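PDB 2POZ: putative dehydratase, which is of unknown function but probably acts as a lyase of the mandelate racemase and muconate lactonizing enzyme family. Local coordinates for residues Arg67-Trp72 with Thr290-Ala295; Ala99-Lys104 with Val110-Leu115; Val145-Lys150 with Tyr334-Ala339. All coordinates share one frame; numbering follows the deposited sequence.

Contact 1 (Arg67-Trp72 with Thr290-Ala295); sequences RIEELW and TKKICA
E69 and K292 reach across the gap head-on and join as a salt bridge between two helices held well apart, E69 CA and K292 CA being 12.2 Å from each other. The ammonium nitrogen K292 NZ lies 2.8 Å from E69 OE2, and E69 OE2 accepts through its syn lone pair, on the side of OE1. A weaker, second bond runs from K292 NZ to E69 OE1 at 3.2 Å, giving a forked but uneven grip on the carboxylate. The lysine spans its share of the gap with a straight chain from CG outward, whereas the glutamate is bent at its second torsion (chi2 -85°), which swings its carboxylate toward helix 287-298.

One shell further out, E69 OE2 also pairs with K291 NZ of the second subunit, and two lysines of different chains probably stabilise the buried carboxylate as an anion. R262 packs on K292, and A295 of the second subunit lies against the same side chain. W72 NE1 adds a hydrogen bond to G285 O. Such a bridge, set at a subunit interface, ties helix 68-78 of the N-terminal capping domain to a helix of the C-terminal barrel, the two-domain plan of the enolase superfamily.

Contact 2 (Ala99-Lys104 with Val110-Leu115); sequences ALWDIK and VPVYEL
W101 and L115 meet in the helical part of the N-terminal capping domain of the enolase superfamily fold, where the long helix 87-108 ends and the chain turns back through the short, weakly bonded helix 112-115. This is an example of a helix packed by the chain that immediately follows it, with apolar side chains doing the work. L115 sends CD1 to the edge of the indole, in the plane of the ring, 3.9 Å from W101 CE3. The same methyl touches the aliphatic part of K104, with L115 CD1 3.9 Å from K104 CG, so one methyl touches both the ring edge and the lysine chain.

K104 shows how one side chain can serve two purposes. Its first carbons lie against the leucine, while bends at chi3 (-77°) and chi4 (-73°) turn the ammonium group away to S66 O and to E114 of the second subunit, which forms a salt bridge with it. L115 itself packs on L115 of that subunit, so the methyl contacts lie close to the interface. The indole has a further aromatic partner in F116, whose ring meets it edge-to-face. D102, whose CB points away from 110-115, instead bonds through its carboxylate to L366 N and A34 N. One turn before L115, V112 packs against the helix backbone: its CG2 lies 4.0 Å from W101 CB and only 3.5 Å from the carbonyl oxygen W101 O.

Contact 3 (Val145-Lys150 with Tyr334-Ala339); sequences VERPLK and YPAFKA
R147 crosses from helix 146-150 to P335 and A336, the first residues of the 3-10 turn 335-339, and its guanidinium makes nearly all of the contact. From CB the chain runs outward with CG anti to the backbone N (chi1 -180°) and stays extended through CG and CD to NE, so the three methylenes serve mainly as reach. At NE the path bends (chi4 -64°), and this sets the flat group beside the turn. R147 CZ comes within 4.3 Å of A336 CB, and that methyl lies over one face of the guanidinium, offset toward its rim.

The two terminal nitrogens divide the remaining contacts. R147 NH1 lies 3.8 Å from P335 CG and also forms a salt bridge with E151, just beyond the helix segment. R147 NH2 is closer to the turn, 3.5 Å from P335 CB, which sits at the edge of the guanidinium and in its plane. R147 NH2 is also 3.4 Å from A336 N, but both are donors and the pair is no hydrogen bond. The arginine and proline side chains run alongside one another, pointing opposite ways.

Behind R147, P148 and L149 pack on L156 of strand 155-158. The contact thereby joins two elements of the C-terminal barrel domain of the enolase superfamily, the helix before strand 155-158 and the turn after strand 331-333. Chemically, the contact is a charged group lying against apolar carbon and a peptide unit: van der Waals packing joins the segments, while the charge of the exposed arginine is answered within its own neighbourhood by E151.

Overall arrangement
Followed from the N terminus, the chain opens contact 1 in helix 68-78, and the loop that this contact closes ends only at helix 287-298. Within that loop contact 2 opens and closes early, a short local closure inside the capping domain. The two are neighbours in space, their centres 12 Å apart: I68 packs on W101 and K104, and both contacts touch the second subunit. Contact 3 begins later, at 145-150, and ends at 334-339, so it crosses contact 1 and follows contact 2 in series. It lies on the far side of the chain's centre, about 34 Å from contact 1 between centres, joining two parts of the C-terminal domain, whereas contact 1 links the domains.

Contact 1 (Arg67-Trp72 with Thr290-Ala295)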
ATOM      1  N   ARG A  67      -1.470 -40.720  15.870  1.00 13.39           N
ATOM      2  CA  ARG A  67      -2.248 -39.545  15.454  1.00 14.91           C
ATOM      3  C   ARG A  67      -1.455 -38.267  15.757  1.00 14.01           C
ATOM      4  O   ARG A  67      -1.839 -37.455  16.593  1.00 12.15           O
ATOM      5  CB  ARG A  67      -3.595 -39.519  16.184  1.00 16.73           C
ATOM      6  CG  ARG A  67      -4.572 -40.627  15.756  1.00 23.87           C
ATOM      7  CD  ARG A  67      -5.932 -40.450  16.444  1.00 28.05           C
ATOM      8  NE  ARG A  67      -6.069 -41.302  17.621  1.00 37.59           N
ATOM      9  CZ  ARG A  67      -7.044 -41.194  18.524  1.00 42.01           C
ATOM     10  NH1 ARG A  67      -7.976 -40.256  18.392  1.00 42.68           N
ATOM     11  NH2 ARG A  67      -7.095 -42.034  19.556  1.00 41.43           N
ATOM     12  N   ILE A  68      -0.340 -38.095  15.062  1.00 14.41           N
ATOM     13  CA  ILE A  68       0.514 -36.941  15.298  1.00 13.73           C
ATOM     14  C   ILE A  68      -0.138 -35.594  14.993  1.00 14.16           C
ATOM     15  O   ILE A  68      -0.103 -34.688  15.823  1.00 13.67           O
ATOM     16  CB  ILE A  68       1.818 -37.069  14.509  1.00 10.76           C
ATOM     17  CG1 ILE A  68       2.455 -38.431  14.797  1.00 10.72           C
ATOM     18  CG2 ILE A  68       2.772 -35.939  14.901  1.00 15.18           C
ATOM     19  CD1 ILE A  68       3.825 -38.630  14.151  1.00 10.24           C
ATOM     20  N   GLU A  69      -0.734 -35.451  13.814  1.00 15.90           N
ATOM     21  CA  GLU A  69      -1.376 -34.183  13.469  1.00 16.03           C
ATOM     22  C   GLU A  69      -2.459 -33.847  14.493  1.00 16.19           C
ATOM     23  O   GLU A  69      -2.607 -32.693  14.889  1.00 14.08           O
ATOM     24  CB  GLU A  69      -1.995 -34.246  12.063  1.00 19.52           C
ATOM     25  CG  GLU A  69      -0.995 -34.192  10.911  1.00 21.46           C
ATOM     26  CD  GLU A  69      -0.595 -32.771  10.521  1.00 22.82           C
ATOM     27  OE1 GLU A  69      -1.137 -31.801  11.098  1.00 24.59           O
ATOM     28  OE2 GLU A  69       0.261 -32.628   9.623  1.00 22.52           O
ATOM     29  N   GLU A  70      -3.219 -34.853  14.927  1.00 14.63           N
ATOM     30  CA  GLU A  70      -4.277 -34.607  15.904  1.00 13.66           C
ATOM     31  C   GLU A  70      -3.727 -34.130  17.244  1.00 13.46           C
ATOM     32  O   GLU A  70      -4.253 -33.189  17.837  1.00 13.14           O
ATOM     33  CB  GLU A  70      -5.124 -35.863  16.128  1.00 14.65           C
ATOM     34  CG  GLU A  70      -6.324 -35.614  17.049  1.00 17.02           C
ATOM     35  CD  GLU A  70      -7.213 -36.840  17.206  1.00 20.53           C
ATOM     36  OE1 GLU A  70      -6.779 -37.811  17.853  1.00 22.84           O
ATOM     37  OE2 GLU A  70      -8.342 -36.833  16.672  1.00 22.97           O
ATOM     38  N   LEU A  71      -2.673 -34.787  17.717  1.00 12.73           N
ATOM     39  CA  LEU A  71      -2.055 -34.427  18.988  1.00 12.38           C
ATOM     40  C   LEU A  71      -1.490 -33.013  18.942  1.00 11.17           C
ATOM     41  O   LEU A  71      -1.621 -32.250  19.897  1.00  9.80           O
ATOM     42  CB  LEU A  71      -0.938 -35.416  19.339  1.00 15.86           C
ATOM     43  CG  LEU A  71      -1.312 -36.718  20.055  1.00 19.32           C
ATOM     44  CD1 LEU A  71      -1.952 -36.396  21.391  1.00 21.62           C
ATOM     45  CD2 LEU A  71      -2.261 -37.531  19.207  1.00 25.83           C
ATOM     46  N   TRP A  72      -0.854 -32.665  17.829  1.00 11.76           N
ATOM     47  CA  TRP A  72      -0.283 -31.331  17.682  1.00 11.83           C
ATOM     48  C   TRP A  72      -1.437 -30.334  17.752  1.00 11.86           C
ATOM     49  O   TRP A  72      -1.406 -29.366  18.514  1.00 10.72           O
ATOM     50  CB  TRP A  72       0.424 -31.203  16.332  1.00 11.47           C
ATOM     51  CG  TRP A  72       1.421 -30.097  16.289  1.00 12.75           C
ATOM     52  CD1 TRP A  72       2.759 -30.188  16.564  1.00 12.06           C
ATOM     53  CD2 TRP A  72       1.170 -28.726  15.957  1.00 13.11           C
ATOM     54  NE1 TRP A  72       3.356 -28.957  16.418  1.00 13.45           N
ATOM     55  CE2 TRP A  72       2.404 -28.044  16.049  1.00 12.19           C
ATOM     56  CE3 TRP A  72       0.022 -28.008  15.593  1.00 14.84           C
ATOM     57  CZ2 TRP A  72       2.523 -26.676  15.789  1.00 13.28           C
ATOM     58  CZ3 TRP A  72       0.142 -26.641  15.333  1.00 12.21           C
ATOM     59  CH2 TRP A  72       1.385 -25.994  15.435  1.00 13.71           C
ATOM     60  N   THR A 290       8.140 -27.876  10.738  1.00  8.86           N
ATOM     61  CA  THR A 290       9.265 -27.239  10.071  1.00 10.59           C
ATOM     62  C   THR A 290       9.301 -27.620   8.593  1.00 11.26           C
ATOM     63  O   THR A 290       9.658 -26.801   7.748  1.00 11.44           O
ATOM     64  CB  THR A 290      10.595 -27.592  10.758  1.00 10.12           C
ATOM     65  OG1 THR A 290      10.553 -27.131  12.116  1.00 11.49           O
ATOM     66  CG2 THR A 290      11.767 -26.902  10.049  1.00 10.00           C
ATOM     67  N   LYS A 291       8.926 -28.858   8.276  1.00 11.64           N
ATOM     68  CA  LYS A 291       8.884 -29.266   6.878  1.00 12.00           C
ATOM     69  C   LYS A 291       7.849 -28.370   6.164  1.00 11.24           C
ATOM     70  O   LYS A 291       8.081 -27.918   5.036  1.00 12.27           O
ATOM     71  CB  LYS A 291       8.478 -30.738   6.745  1.00 11.96           C
ATOM     72  CG  LYS A 291       8.277 -31.188   5.296  1.00 12.09           C
ATOM     73  CD  LYS A 291       7.941 -32.678   5.196  1.00 15.06           C
ATOM     74  CE  LYS A 291       7.598 -33.064   3.757  1.00 18.50           C
ATOM     75  NZ  LYS A 291       8.663 -32.669   2.779  1.00 20.08           N
ATOM     76  N   LYS A 292       6.724 -28.111   6.831  1.00  9.63           N
ATOM     77  CA  LYS A 292       5.674 -27.252   6.267  1.00 11.10           C
ATOM     78  C   LYS A 292       6.201 -25.831   6.086  1.00 12.05           C
ATOM     79  O   LYS A 292       5.948 -25.186   5.062  1.00 10.93           O
ATOM     80  CB  LYS A 292       4.450 -27.228   7.181  1.00 11.80           C
ATOM     81  CG  LYS A 292       3.718 -28.568   7.249  1.00 13.27           C
ATOM     82  CD  LYS A 292       2.660 -28.576   8.333  1.00 10.88           C
ATOM     83  CE  LYS A 292       1.832 -29.849   8.263  1.00 12.24           C
ATOM     84  NZ  LYS A 292       0.875 -29.914   9.393  1.00  9.71           N
ATOM     85  N   ILE A 293       6.928 -25.342   7.089  1.00 10.63           N
ATOM     86  CA  ILE A 293       7.509 -24.010   7.017  1.00 10.14           C
ATOM     87  C   ILE A 293       8.464 -23.929   5.815  1.00 10.88           C
ATOM     88  O   ILE A 293       8.442 -22.960   5.070  1.00  9.52           O
ATOM     89  CB  ILE A 293       8.273 -23.672   8.321  1.00  9.89           C
ATOM     90  CG1 ILE A 293       7.273 -23.466   9.459  1.00  7.93           C
ATOM     91  CG2 ILE A 293       9.152 -22.425   8.129  1.00  7.32           C
ATOM     92  CD1 ILE A 293       7.910 -23.288  10.813  1.00  5.65           C
ATOM     93  N   CYS A 294       9.289 -24.957   5.626  1.00  9.89           N
ATOM     94  CA  CYS A 294      10.233 -24.972   4.512  1.00 11.09           C
ATOM     95  C   CYS A 294       9.499 -25.011   3.169  1.00 13.15           C
ATOM     96  O   CYS A 294       9.928 -24.384   2.203  1.00 12.74           O
ATOM     97  CB  CYS A 294      11.175 -26.180   4.619  1.00 13.11           C
ATOM     98  SG  CYS A 294      12.272 -26.146   6.070  1.00 16.53           S
ATOM     99  N   ALA A 295       8.399 -25.758   3.107  1.00 11.55           N
ATOM    100  CA  ALA A 295       7.625 -25.851   1.872  1.00 13.05           C
ATOM    101  C   ALA A 295       7.062 -24.469   1.524  1.00 13.71           C
ATOM    102  O   ALA A 295       7.062 -24.065   0.363  1.00 13.82           O
ATOM    103  CB  ALA A 295       6.491 -26.870   2.034  1.00 11.19           C
TER

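Contact 2 (Ala99-Lys104 with Val110-Leu115)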
ATOM      1  N   ALA A  99       9.358 -36.815  19.186  1.00  8.60           N
ATOM      2  CA  ALA A  99       9.256 -38.154  19.768  1.00 10.96           C
ATOM      3  C   ALA A  99       8.139 -38.962  19.106  1.00 11.72           C
ATOM      4  O   ALA A  99       8.238 -40.185  18.987  1.00 14.09           O
ATOM      5  CB  ALA A  99       9.011 -38.056  21.276  1.00  8.99           C
ATOM      6  N   LEU A 100       7.077 -38.284  18.685  1.00 10.20           N
ATOM      7  CA  LEU A 100       5.973 -38.980  18.039  1.00 11.43           C
ATOM      8  C   LEU A 100       6.404 -39.523  16.682  1.00 10.98           C
ATOM      9  O   LEU A 100       6.094 -40.667  16.353  1.00 10.57           O
ATOM     10  CB  LEU A 100       4.772 -38.048  17.901  1.00  9.35           C
ATOM     11  CG  LEU A 100       4.142 -37.724  19.259  1.00 12.42           C
ATOM     12  CD1 LEU A 100       3.027 -36.694  19.089  1.00 11.23           C
ATOM     13  CD2 LEU A 100       3.600 -39.010  19.886  1.00 10.42           C
ATOM     14  N   TRP A 101       7.118 -38.713  15.896  1.00  9.48           N
ATOM     15  CA  TRP A 101       7.595 -39.168  14.585  1.00 10.09           C
ATOM     16  C   TRP A 101       8.628 -40.284  14.760  1.00 11.25           C
ATOM     17  O   TRP A 101       8.725 -41.199  13.938  1.00 10.37           O
ATOM     18  CB  TRP A 101       8.213 -38.012  13.787  1.00 10.69           C
ATOM     19  CG  TRP A 101       7.183 -37.121  13.166  1.00 11.53           C
ATOM     20  CD1 TRP A 101       6.818 -35.875  13.578  1.00 11.98           C
ATOM     21  CD2 TRP A 101       6.329 -37.446  12.058  1.00 12.83           C
ATOM     22  NE1 TRP A 101       5.784 -35.399  12.798  1.00 11.06           N
ATOM     23  CE2 TRP A 101       5.468 -36.346  11.859  1.00 12.12           C
ATOM     24  CE3 TRP A 101       6.209 -38.564  11.220  1.00 12.00           C
ATOM     25  CZ2 TRP A 101       4.494 -36.331  10.854  1.00 11.37           C
ATOM     26  CZ3 TRP A 101       5.243 -38.550  10.220  1.00 13.32           C
ATOM     27  CH2 TRP A 101       4.399 -37.437  10.046  1.00 13.27           C
ATOM     28  N   ASP A 102       9.403 -40.207  15.836  1.00 10.38           N
ATOM     29  CA  ASP A 102      10.401 -41.236  16.112  1.00 11.85           C
ATOM     30  C   ASP A 102       9.651 -42.573  16.299  1.00 12.07           C
ATOM     31  O   ASP A 102      10.030 -43.601  15.738  1.00 10.17           O
ATOM     32  CB  ASP A 102      11.179 -40.856  17.377  1.00 12.53           C
ATOM     33  CG  ASP A 102      12.452 -41.667  17.560  1.00 16.41           C
ATOM     34  OD1 ASP A 102      12.991 -42.211  16.564  1.00 16.12           O
ATOM     35  OD2 ASP A 102      12.924 -41.741  18.713  1.00 17.81           O
ATOM     36  N   ILE A 103       8.571 -42.544  17.073  1.00 12.22           N
ATOM     37  CA  ILE A 103       7.782 -43.748  17.316  1.00 13.29           C
ATOM     38  C   ILE A 103       7.148 -44.275  16.035  1.00 14.43           C
ATOM     39  O   ILE A 103       7.142 -45.486  15.785  1.00 12.48           O
ATOM     40  CB  ILE A 103       6.684 -43.483  18.369  1.00 12.18           C
ATOM     41  CG1 ILE A 103       7.333 -43.357  19.754  1.00  9.86           C
ATOM     42  CG2 ILE A 103       5.648 -44.613  18.347  1.00 10.79           C
ATOM     43  CD1 ILE A 103       6.405 -42.833  20.824  1.00 10.46           C
ATOM     44  N   LYS A 104       6.628 -43.368  15.212  1.00 14.67           N
ATOM     45  CA  LYS A 104       6.000 -43.778  13.966  1.00 15.44           C
ATOM     46  C   LYS A 104       7.024 -44.430  13.038  1.00 14.90           C
ATOM     47  O   LYS A 104       6.740 -45.451  12.422  1.00 15.17           O
ATOM     48  CB  LYS A 104       5.342 -42.580  13.272  1.00 14.04           C
ATOM     49  CG  LYS A 104       4.537 -42.952  12.023  1.00 16.25           C
ATOM     50  CD  LYS A 104       3.865 -41.726  11.405  1.00 13.39           C
ATOM     51  CE  LYS A 104       2.633 -41.310  12.184  1.00 14.68           C
ATOM     52  NZ  LYS A 104       1.497 -42.253  11.969  1.00 13.82           N
ATOM     53  N   VAL A 110      11.381 -47.511   9.270  1.00 19.89           N
ATOM     54  CA  VAL A 110      12.159 -46.669   8.367  1.00 17.76           C
ATOM     55  C   VAL A 110      12.448 -45.283   8.940  1.00 15.18           C
ATOM     56  O   VAL A 110      11.812 -44.851   9.899  1.00 13.31           O
ATOM     57  CB  VAL A 110      11.437 -46.488   7.011  1.00 20.04           C
ATOM     58  CG1 VAL A 110      11.264 -47.844   6.321  1.00 21.95           C
ATOM     59  CG2 VAL A 110      10.084 -45.823   7.228  1.00 16.91           C
ATOM     60  N   PRO A 111      13.433 -44.578   8.364  1.00 14.50           N
ATOM     61  CA  PRO A 111      13.775 -43.235   8.841  1.00 15.05           C
ATOM     62  C   PRO A 111      12.577 -42.303   8.660  1.00 15.09           C
ATOM     63  O   PRO A 111      11.746 -42.512   7.769  1.00 16.23           O
ATOM     64  CB  PRO A 111      14.942 -42.833   7.945  1.00 15.38           C
ATOM     65  CG  PRO A 111      15.587 -44.156   7.598  1.00 13.43           C
ATOM     66  CD  PRO A 111      14.390 -45.037   7.340  1.00 14.72           C
ATOM     67  N   VAL A 112      12.480 -41.278   9.495  1.00 15.10           N
ATOM     68  CA  VAL A 112      11.373 -40.346   9.367  1.00 15.99           C
ATOM     69  C   VAL A 112      11.377 -39.684   7.987  1.00 15.89           C
ATOM     70  O   VAL A 112      10.315 -39.400   7.435  1.00 16.66           O
ATOM     71  CB  VAL A 112      11.411 -39.253  10.463  1.00 17.57           C
ATOM     72  CG1 VAL A 112      10.365 -38.180  10.170  1.00 16.26           C
ATOM     73  CG2 VAL A 112      11.135 -39.882  11.829  1.00 17.58           C
ATOM     74  N   TYR A 113      12.553 -39.455   7.405  1.00 14.66           N
ATOM     75  CA  TYR A 113      12.565 -38.820   6.091  1.00 14.93           C
ATOM     76  C   TYR A 113      11.885 -39.652   5.000  1.00 15.51           C
ATOM     77  O   TYR A 113      11.463 -39.101   3.987  1.00 15.78           O
ATOM     78  CB  TYR A 113      13.987 -38.425   5.665  1.00 14.75           C
ATOM     79  CG  TYR A 113      15.013 -39.530   5.651  1.00 16.77           C
ATOM     80  CD1 TYR A 113      14.947 -40.574   4.720  1.00 17.73           C
ATOM     81  CD2 TYR A 113      16.087 -39.504   6.534  1.00 15.91           C
ATOM     82  CE1 TYR A 113      15.932 -41.558   4.673  1.00 17.08           C
ATOM     83  CE2 TYR A 113      17.075 -40.476   6.493  1.00 18.25           C
ATOM     84  CZ  TYR A 113      16.996 -41.498   5.563  1.00 17.59           C
ATOM     85  OH  TYR A 113      17.992 -42.446   5.529  1.00 19.12           O
ATOM     86  N   GLU A 114      11.771 -40.967   5.198  1.00 14.97           N
ATOM     87  CA  GLU A 114      11.086 -41.799   4.207  1.00 15.66           C
ATOM     88  C   GLU A 114       9.586 -41.515   4.285  1.00 16.68           C
ATOM     89  O   GLU A 114       8.898 -41.494   3.263  1.00 17.22           O
ATOM     90  CB  GLU A 114      11.329 -43.294   4.452  1.00 18.00           C
ATOM     91  CG  GLU A 114      12.677 -43.819   3.977  1.00 18.42           C
ATOM     92  CD  GLU A 114      12.982 -43.461   2.521  1.00 21.62           C
ATOM     93  OE1 GLU A 114      12.046 -43.429   1.687  1.00 21.49           O
ATOM     94  OE2 GLU A 114      14.166 -43.224   2.209  1.00 20.73           O
ATOM     95  N   LEU A 115       9.084 -41.291   5.498  1.00 13.62           N
ATOM     96  CA  LEU A 115       7.668 -40.995   5.696  1.00 15.56           C
ATOM     97  C   LEU A 115       7.332 -39.648   5.047  1.00 15.49           C
ATOM     98  O   LEU A 115       6.245 -39.465   4.499  1.00 16.05           O
ATOM     99  CB  LEU A 115       7.340 -40.925   7.194  1.00 14.77           C
ATOM    100  CG  LEU A 115       7.662 -42.152   8.052  1.00 17.85           C
ATOM    101  CD1 LEU A 115       7.352 -41.867   9.518  1.00 14.50           C
ATOM    102  CD2 LEU A 115       6.854 -43.338   7.557  1.00 17.01           C
TER

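Contact 3 (Val145-Lys150 with Tyr334-Ala339)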
ATOM      1  N   VAL A 145      39.883 -19.160  14.283  1.00 15.14           N
ATOM      2  CA  VAL A 145      39.448 -19.830  13.049  1.00 16.49           C
ATOM      3  C   VAL A 145      40.264 -21.089  12.758  1.00 18.20           C
ATOM      4  O   VAL A 145      39.806 -21.993  12.056  1.00 17.02           O
ATOM      5  CB  VAL A 145      39.561 -18.912  11.798  1.00 17.65           C
ATOM      6  CG1 VAL A 145      38.892 -17.563  12.062  1.00 15.12           C
ATOM      7  CG2 VAL A 145      41.027 -18.732  11.404  1.00 16.53           C
ATOM      8  N   GLU A 146      41.472 -21.146  13.309  1.00 18.97           N
ATOM      9  CA  GLU A 146      42.365 -22.277  13.081  1.00 19.30           C
ATOM     10  C   GLU A 146      41.788 -23.668  13.342  1.00 19.30           C
ATOM     11  O   GLU A 146      41.909 -24.553  12.494  1.00 18.83           O
ATOM     12  CB  GLU A 146      43.648 -22.091  13.893  1.00 20.84           C
ATOM     13  CG  GLU A 146      44.596 -21.046  13.318  1.00 23.04           C
ATOM     14  CD  GLU A 146      45.657 -20.624  14.319  1.00 26.05           C
ATOM     15  OE1 GLU A 146      46.137 -21.495  15.080  1.00 24.63           O
ATOM     16  OE2 GLU A 146      46.011 -19.424  14.344  1.00 26.26           O
ATOM     17  N   ARG A 147      41.166 -23.877  14.499  1.00 18.08           N
ATOM     18  CA  ARG A 147      40.621 -25.199  14.797  1.00 20.50           C
ATOM     19  C   ARG A 147      39.521 -25.646  13.821  1.00 18.93           C
ATOM     20  O   ARG A 147      39.633 -26.706  13.194  1.00 17.37           O
ATOM     21  CB  ARG A 147      40.101 -25.265  16.237  1.00 24.78           C
ATOM     22  CG  ARG A 147      39.532 -26.629  16.600  1.00 31.49           C
ATOM     23  CD  ARG A 147      39.000 -26.674  18.021  1.00 36.74           C
ATOM     24  NE  ARG A 147      38.024 -27.751  18.195  1.00 43.60           N
ATOM     25  CZ  ARG A 147      36.846 -27.808  17.573  1.00 44.27           C
ATOM     26  NH1 ARG A 147      36.484 -26.847  16.729  1.00 46.73           N
ATOM     27  NH2 ARG A 147      36.028 -28.827  17.794  1.00 44.58           N
ATOM     28  N   PRO A 148      38.442 -24.855  13.675  1.00 17.18           N
ATOM     29  CA  PRO A 148      37.417 -25.318  12.732  1.00 16.68           C
ATOM     30  C   PRO A 148      37.947 -25.537  11.311  1.00 16.59           C
ATOM     31  O   PRO A 148      37.563 -26.495  10.642  1.00 17.08           O
ATOM     32  CB  PRO A 148      36.340 -24.226  12.818  1.00 15.33           C
ATOM     33  CG  PRO A 148      37.105 -23.008  13.243  1.00 15.15           C
ATOM     34  CD  PRO A 148      38.052 -23.574  14.287  1.00 16.12           C
ATOM     35  N   LEU A 149      38.840 -24.668  10.855  1.00 17.32           N
ATOM     36  CA  LEU A 149      39.394 -24.815   9.518  1.00 19.11           C
ATOM     37  C   LEU A 149      40.264 -26.072   9.392  1.00 22.35           C
ATOM     38  O   LEU A 149      40.317 -26.684   8.327  1.00 19.70           O
ATOM     39  CB  LEU A 149      40.190 -23.567   9.130  1.00 17.36           C
ATOM     40  CG  LEU A 149      39.341 -22.291   9.028  1.00 19.98           C
ATOM     41  CD1 LEU A 149      40.223 -21.134   8.601  1.00 18.05           C
ATOM     42  CD2 LEU A 149      38.195 -22.489   8.032  1.00 17.26           C
ATOM     43  N   LYS A 150      40.937 -26.457  10.475  1.00 23.29           N
ATOM     44  CA  LYS A 150      41.767 -27.658  10.449  1.00 26.26           C
ATOM     45  C   LYS A 150      40.850 -28.874  10.365  1.00 25.01           C
ATOM     46  O   LYS A 150      41.236 -29.925   9.852  1.00 23.96           O
ATOM     47  CB  LYS A 150      42.628 -27.760  11.713  1.00 29.77           C
ATOM     48  CG  LYS A 150      43.769 -26.752  11.801  1.00 36.61           C
ATOM     49  CD  LYS A 150      44.964 -27.145  10.936  1.00 41.75           C
ATOM     50  CE  LYS A 150      46.152 -26.203  11.179  1.00 45.48           C
ATOM     51  NZ  LYS A 150      47.385 -26.592  10.427  1.00 46.87           N
ATOM     52  N   TYR A 334      28.287 -27.063  16.102  1.00 11.05           N
ATOM     53  CA  TYR A 334      29.115 -26.432  17.138  1.00 12.41           C
ATOM     54  C   TYR A 334      30.069 -27.515  17.659  1.00 13.75           C
ATOM     55  O   TYR A 334      29.917 -27.995  18.782  1.00 12.40           O
ATOM     56  CB  TYR A 334      28.257 -25.948  18.318  1.00 12.39           C
ATOM     57  CG  TYR A 334      27.268 -24.841  18.016  1.00 14.28           C
ATOM     58  CD1 TYR A 334      27.433 -23.565  18.559  1.00 14.25           C
ATOM     59  CD2 TYR A 334      26.142 -25.079  17.227  1.00 17.45           C
ATOM     60  CE1 TYR A 334      26.493 -22.551  18.327  1.00 16.38           C
ATOM     61  CE2 TYR A 334      25.199 -24.074  16.987  1.00 16.61           C
ATOM     62  CZ  TYR A 334      25.380 -22.816  17.542  1.00 18.80           C
ATOM     63  OH  TYR A 334      24.435 -21.832  17.324  1.00 20.13           O
ATOM     64  N   PRO A 335      31.066 -27.906  16.853  1.00 13.40           N
ATOM     65  CA  PRO A 335      32.004 -28.946  17.289  1.00 16.18           C
ATOM     66  C   PRO A 335      32.717 -28.717  18.631  1.00 16.44           C
ATOM     67  O   PRO A 335      32.924 -29.661  19.387  1.00 16.49           O
ATOM     68  CB  PRO A 335      32.971 -29.054  16.101  1.00 14.11           C
ATOM     69  CG  PRO A 335      32.971 -27.674  15.541  1.00 14.10           C
ATOM     70  CD  PRO A 335      31.506 -27.296  15.586  1.00 12.94           C
ATOM     71  N   ALA A 336      33.072 -27.470  18.934  1.00 17.61           N
ATOM     72  CA  ALA A 336      33.772 -27.160  20.185  1.00 19.65           C
ATOM     73  C   ALA A 336      33.007 -27.522  21.466  1.00 20.29           C
ATOM     74  O   ALA A 336      33.617 -27.866  22.482  1.00 18.53           O
ATOM     75  CB  ALA A 336      34.164 -25.673  20.215  1.00 19.63           C
ATOM     76  N   PHE A 337      31.679 -27.451  21.419  1.00 18.17           N
ATOM     77  CA  PHE A 337      30.852 -27.756  22.589  1.00 18.47           C
ATOM     78  C   PHE A 337      31.009 -29.186  23.098  1.00 18.27           C
ATOM     79  O   PHE A 337      30.838 -29.453  24.289  1.00 19.15           O
ATOM     80  CB  PHE A 337      29.372 -27.483  22.279  1.00 17.37           C
ATOM     81  CG  PHE A 337      29.038 -26.022  22.133  1.00 19.70           C
ATOM     82  CD1 PHE A 337      30.047 -25.072  21.942  1.00 19.74           C
ATOM     83  CD2 PHE A 337      27.716 -25.594  22.170  1.00 19.44           C
ATOM     84  CE1 PHE A 337      29.740 -23.724  21.796  1.00 20.37           C
ATOM     85  CE2 PHE A 337      27.400 -24.247  22.025  1.00 19.23           C
ATOM     86  CZ  PHE A 337      28.412 -23.311  21.837  1.00 19.84           C
ATOM     87  N   LYS A 338      31.329 -30.103  22.198  1.00 17.79           N
ATOM     88  CA  LYS A 338      31.496 -31.497  22.575  1.00 18.92           C
ATOM     89  C   LYS A 338      32.718 -31.721  23.471  1.00 18.77           C
ATOM     90  O   LYS A 338      32.845 -32.776  24.093  1.00 17.20           O
ATOM     91  CB  LYS A 338      31.598 -32.369  21.320  1.00 20.49           C
ATOM     92  CG  LYS A 338      30.248 -32.849  20.756  1.00 25.85           C
ATOM     93  CD  LYS A 338      29.340 -31.700  20.357  1.00 26.63           C
ATOM     94  CE  LYS A 338      28.123 -32.191  19.569  1.00 27.71           C
ATOM     95  NZ  LYS A 338      27.171 -33.002  20.379  1.00 25.94           N
ATOM     96  N   ALA A 339      33.599 -30.725  23.549  1.00 17.95           N
ATOM     97  CA  ALA A 339      34.812 -30.830  24.359  1.00 17.59           C
ATOM     98  C   ALA A 339      34.679 -30.201  25.749  1.00 18.76           C
ATOM     99  O   ALA A 339      35.601 -30.292  26.563  1.00 20.05           O
ATOM    100  CB  ALA A 339      35.993 -30.199  23.610  1.00 17.63           C
TER